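Local coordinates for protein pyrrolidone-carboxylate peptidase (Deinococcus radiodurans R1, PDB 5Z48) that binds pyroglutamate and, as a homotetrameric cysteine peptidase, probably releases N-terminal pyroglutamyl groups from peptides unless proline follows, at residues P21-A26 with S42-V47; L170-N175 with R199-A204. One frame throughout, in Å; residues are numbered along the deposited sequence.

Interaction 1. Residues P21-A26 with S42-V47; sequences PSAQAA and SALLPV. With PCA (pyroglutamic acid), chain I.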
# COMPACT_ATOMS: atom_id res chain seq x y z
N PRO B 21 11.15 -18.71 2.78
CA PRO B 21 12.45 -18.37 2.17
C PRO B 21 13.58 -18.28 3.18
O PRO B 21 14.73 -18.42 2.79
CB PRO B 21 12.21 -17.02 1.48
CG PRO B 21 10.83 -16.55 1.94
CD PRO B 21 10.09 -17.72 2.48
N SER B 22 13.29 -18.02 4.46
CA SER B 22 14.37 -18.01 5.45
C SER B 22 14.90 -19.41 5.69
O SER B 22 16.11 -19.62 5.85
CB SER B 22 13.89 -17.33 6.76
OG SER B 22 12.94 -18.12 7.49
N ALA B 23 14.02 -20.42 5.67
CA ALA B 23 14.50 -21.80 5.74
C ALA B 23 15.38 -22.14 4.55
O ALA B 23 16.41 -22.82 4.70
CB ALA B 23 13.33 -22.77 5.80
N GLN B 24 14.94 -21.76 3.35
CA GLN B 24 15.73 -22.10 2.16
C GLN B 24 17.11 -21.47 2.21
O GLN B 24 18.10 -22.09 1.81
CB GLN B 24 14.99 -21.63 0.90
CG GLN B 24 13.64 -22.26 0.71
CD GLN B 24 13.74 -23.64 0.16
OE1 GLN B 24 14.85 -24.09 -0.21
NE2 GLN B 24 12.61 -24.35 0.12
N ALA B 25 17.18 -20.20 2.63
CA ALA B 25 18.48 -19.54 2.68
C ALA B 25 19.39 -20.17 3.73
O ALA B 25 20.59 -20.35 3.48
CB ALA B 25 18.28 -18.05 2.96
N ALA B 26 18.84 -20.46 4.92
CA ALA B 26 19.68 -21.10 5.94
C ALA B 26 20.19 -22.44 5.43
O ALA B 26 21.37 -22.78 5.63
CB ALA B 26 18.89 -21.28 7.25
N SER B 42 24.03 -23.49 10.28
CA SER B 42 22.61 -23.17 10.14
C SER B 42 21.73 -24.11 10.96
O SER B 42 22.04 -25.28 11.17
CB SER B 42 22.17 -23.27 8.69
OG SER B 42 22.94 -22.42 7.88
N ALA B 43 20.55 -23.60 11.33
CA ALA B 43 19.50 -24.39 11.97
C ALA B 43 18.14 -23.83 11.62
O ALA B 43 17.97 -22.64 11.35
CB ALA B 43 19.64 -24.41 13.51
N LEU B 44 17.17 -24.72 11.56
CA LEU B 44 15.79 -24.29 11.38
C LEU B 44 15.06 -24.33 12.71
O LEU B 44 15.26 -25.23 13.53
CB LEU B 44 15.09 -25.18 10.38
CG LEU B 44 15.68 -25.05 8.98
CD1 LEU B 44 14.76 -25.82 8.04
CD2 LEU B 44 15.88 -23.60 8.52
N LEU B 45 14.26 -23.30 12.94
CA LEU B 45 13.42 -23.20 14.13
C LEU B 45 11.94 -23.42 13.81
O LEU B 45 11.46 -23.03 12.73
CB LEU B 45 13.58 -21.80 14.74
CG LEU B 45 15.04 -21.44 15.12
CD1 LEU B 45 15.14 -19.99 15.62
CD2 LEU B 45 15.59 -22.34 16.21
N PRO B 46 11.19 -24.01 14.74
CA PRO B 46 9.74 -24.10 14.55
C PRO B 46 9.08 -22.75 14.80
O PRO B 46 9.59 -21.91 15.54
CB PRO B 46 9.32 -25.12 15.62
CG PRO B 46 10.33 -24.84 16.75
CD PRO B 46 11.64 -24.54 16.03
N VAL B 47 7.91 -22.56 14.18
CA VAL B 47 7.14 -21.31 14.38
C VAL B 47 6.22 -21.52 15.57
O VAL B 47 5.00 -21.66 15.43
CB VAL B 47 6.37 -20.91 13.11
CG1 VAL B 47 5.76 -19.53 13.30
CG2 VAL B 47 7.33 -20.79 11.96
N PCA I . 7.90 -15.01 9.98
CA PCA I . 7.04 -14.92 11.15
CB PCA I . 7.25 -16.19 11.99
CG PCA I . 8.16 -17.13 11.19
CD PCA I . 8.55 -16.29 10.00
OE PCA I . 9.35 -16.70 9.15
C PCA I . 7.31 -13.60 11.91
O PCA I . 7.21 -13.49 13.13
OXT PCA I . 7.70 -12.58 11.27

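Interaction 2. Residues L170-N175 with R199-A204; sequences LHVPAN and RAVRVA. With PCA (pyroglutamic acid), chain I.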
# COMPACT_ATOMS: atom_id res chain seq x y z
N LEU B 170 17.07 -10.56 10.52
CA LEU B 170 16.97 -10.19 9.11
C LEU B 170 15.65 -10.77 8.57
O LEU B 170 15.49 -11.99 8.47
CB LEU B 170 18.23 -10.74 8.38
CG LEU B 170 18.50 -10.29 6.95
CD1 LEU B 170 19.81 -10.84 6.45
CD2 LEU B 170 17.43 -10.65 6.00
N HIS B 171 14.69 -9.88 8.25
CA HIS B 171 13.41 -10.29 7.65
C HIS B 171 13.54 -10.25 6.14
O HIS B 171 14.09 -9.29 5.58
CB HIS B 171 12.29 -9.35 8.09
CG HIS B 171 11.43 -9.87 9.21
ND1 HIS B 171 11.22 -9.17 10.38
CD2 HIS B 171 10.72 -11.02 9.32
CE1 HIS B 171 10.40 -9.86 11.15
NE2 HIS B 171 10.07 -10.99 10.54
N VAL B 172 13.01 -11.29 5.47
CA VAL B 172 13.12 -11.37 4.02
C VAL B 172 11.74 -11.34 3.38
O VAL B 172 10.77 -11.83 3.97
CB VAL B 172 13.91 -12.62 3.57
CG1 VAL B 172 15.29 -12.68 4.27
CG2 VAL B 172 13.13 -13.93 3.82
N PRO B 173 11.62 -10.82 2.17
CA PRO B 173 10.33 -10.89 1.46
C PRO B 173 9.90 -12.32 1.13
O PRO B 173 10.68 -13.27 1.19
CB PRO B 173 10.62 -10.15 0.13
CG PRO B 173 11.69 -9.13 0.50
CD PRO B 173 12.60 -9.95 1.48
N ALA B 174 8.65 -12.43 0.65
CA ALA B 174 8.19 -13.65 0.01
C ALA B 174 9.14 -14.04 -1.12
O ALA B 174 9.69 -13.17 -1.79
CB ALA B 174 6.79 -13.42 -0.58
N ASN B 175 9.33 -15.35 -1.32
CA ASN B 175 9.91 -15.80 -2.58
C ASN B 175 8.77 -16.13 -3.55
O ASN B 175 7.59 -15.87 -3.27
CB ASN B 175 10.85 -16.98 -2.34
CG ASN B 175 10.12 -18.21 -1.74
OD1 ASN B 175 8.90 -18.28 -1.68
ND2 ASN B 175 10.91 -19.20 -1.29
N ARG B 199 21.27 -14.66 -1.51
CA ARG B 199 22.42 -13.78 -1.69
C ARG B 199 22.39 -12.64 -0.68
O ARG B 199 23.44 -12.25 -0.14
CB ARG B 199 22.45 -13.24 -3.11
CG ARG B 199 23.76 -12.51 -3.42
CD ARG B 199 23.87 -12.18 -4.89
NE ARG B 199 22.81 -11.28 -5.36
CZ ARG B 199 22.96 -9.95 -5.51
NH1 ARG B 199 24.12 -9.35 -5.23
NH2 ARG B 199 21.95 -9.21 -5.97
N ALA B 200 21.20 -12.08 -0.39
CA ALA B 200 21.11 -11.00 0.60
C ALA B 200 21.53 -11.49 1.98
O ALA B 200 22.22 -10.78 2.72
CB ALA B 200 19.67 -10.44 0.65
N VAL B 201 21.11 -12.70 2.35
CA VAL B 201 21.51 -13.25 3.65
C VAL B 201 23.02 -13.47 3.68
O VAL B 201 23.68 -13.17 4.69
CB VAL B 201 20.71 -14.54 3.93
CG1 VAL B 201 21.14 -15.19 5.25
CG2 VAL B 201 19.22 -14.19 3.99
N ARG B 202 23.57 -13.99 2.59
CA ARG B 202 25.01 -14.25 2.48
C ARG B 202 25.81 -12.95 2.63
O ARG B 202 26.79 -12.88 3.38
CB ARG B 202 25.33 -14.90 1.14
CG ARG B 202 26.84 -15.20 1.01
CD ARG B 202 27.23 -15.79 -0.32
NE ARG B 202 28.68 -16.01 -0.40
CZ ARG B 202 29.25 -16.99 -1.09
NH1 ARG B 202 28.50 -17.86 -1.77
NH2 ARG B 202 30.59 -17.12 -1.11
N VAL B 203 25.38 -11.90 1.92
CA VAL B 203 26.08 -10.61 1.99
C VAL B 203 26.03 -10.04 3.41
O VAL B 203 27.03 -9.49 3.91
CB VAL B 203 25.50 -9.65 0.92
CG1 VAL B 203 26.03 -8.21 1.06
CG2 VAL B 203 25.88 -10.17 -0.45
N ALA B 204 24.89 -10.18 4.09
CA ALA B 204 24.80 -9.74 5.48
C ALA B 204 25.75 -10.52 6.35
O ALA B 204 26.44 -9.94 7.19
CB ALA B 204 23.35 -9.84 5.99
N PCA I . 7.90 -15.01 9.98
CA PCA I . 7.04 -14.92 11.15
CB PCA I . 7.25 -16.19 11.99
CG PCA I . 8.16 -17.13 11.19
CD PCA I . 8.55 -16.29 10.00
OE PCA I . 9.35 -16.70 9.15
C PCA I . 7.31 -13.60 11.91
O PCA I . 7.21 -13.49 13.13
OXT PCA I . 7.70 -12.58 11.27

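Interaction 1. Residues P21-A26 with S42-V47
The flat carbonyl group of Ala-26 is met not in its plane but obliquely: Ser-42 OG stands 29° out of it, 2.8 Å from Ala-26 O, and donates a hydrogen bond at a C=O...OG angle of 129°. OG lies beside its own backbone N, anti to the carbonyl carbon (chi1 -58°), which carries the hydroxyl across to the helix; Ser-42 CB follows it to 3.2 Å from Ala-26 O. Next to this bond the packing is apolar. Leu-44 CD2 lies 3.6 Å from Ala-23 CA and reaches the methyl of Ala-26, CD2 to CB 4.0 Å, while its CD1 also touches Ala-23 CB. Leu-44 has a second conformer, so these methyl contacts are less certain. An alanine in place of Ser-42 would remove OG, and Ala-26 O would probably lose its mate on the strand, leaving apolar packing between the segments. The segments belong to a beta-alpha-beta crossover: helix 21-29 leads from strand 5-11, by way of the short strand 33-34, to strand 38-45, which pairs in parallel with strand 5-11. Just past strand 38-45, Val-47 lines the pyroglutamate pocket, CG2 lying 3.8 Å from CG of the ligand, with Phe-11, Phe-14 and Tyr-144 around it. Chemically, a single hydrogen bond links the segments beside apolar packing, and Val-47 offers hydrocarbon to the methylene side of the bound pyroglutamate.

Interaction 2. Residues L170-N175 with R199-A204
Leu-170 pushes its CD1 methyl onto helix 199-204, 3.7 Å from Ala-204 CB and 4.1 Å from Val-201 CA. Its side chain is fully extended: chi1 (-169°) and chi2 (175°) are both near 180°, which stretches CD1 out to the helix surface between Val-201 and Ala-204, about one turn apart on the helix. Val-201 answers with CG2, 4.2 Å from Leu-170 CD1, and the same methyl lies 4.2 Å from Val-172 CG1. The two strand residues thus share one valine methyl, and the small Ala-204 makes way for the leucine. Trp-128 and Ile-124 of helix 121-130 continue this buried apolar layer, Trp-128 against Leu-170 and Ile-124 against Ala-204. Between the two strand residues that face the helix, His-171 turns its ring to the ligand instead. In the conformer described, one of two, NE2 donates a hydrogen bond to PCA OXT at 2.9 Å with an N-H...O angle of 156°; OXT lies at the ring edge, near its plane. ND1 is hydrogen-bonded to Glu-83 OE2, and with Cys-146 these residues match a Cys-His-Glu triad, the active site inferred from relatives. The contact joins the C-terminal helix to the inner strand 167-172 by hydrocarbon alone. Leu-170 and Val-172 give the helix an apolar surface, while His-171 between them meets the carboxylate of the bound pyroglutamate.

How the interactions relate
Interactions 1 and 2, with centres about 12 Å apart, join helices 21-29 and 194-211 to two strands of one sheet, and the helices also meet each other: Ala-25 CB lies 4.1 Å from Val-201 CG2. Pro-21, at the start of the first helix, packs on segment 170-175, its CG 3.4 Å from Pro-173 O and 4.0 Å from Val-172 CG2. Both contacts reach pyroglutamic acid, at chemically different parts of the molecule: its hydrocarbon from interaction 1, its carboxylate from interaction 2 (in one of two His-171 conformers). Asn-20 ND2, Leu-73 O and Cys-146 N hydrogen-bond the ligand too, and Asn-20 directly precedes helix 21-29.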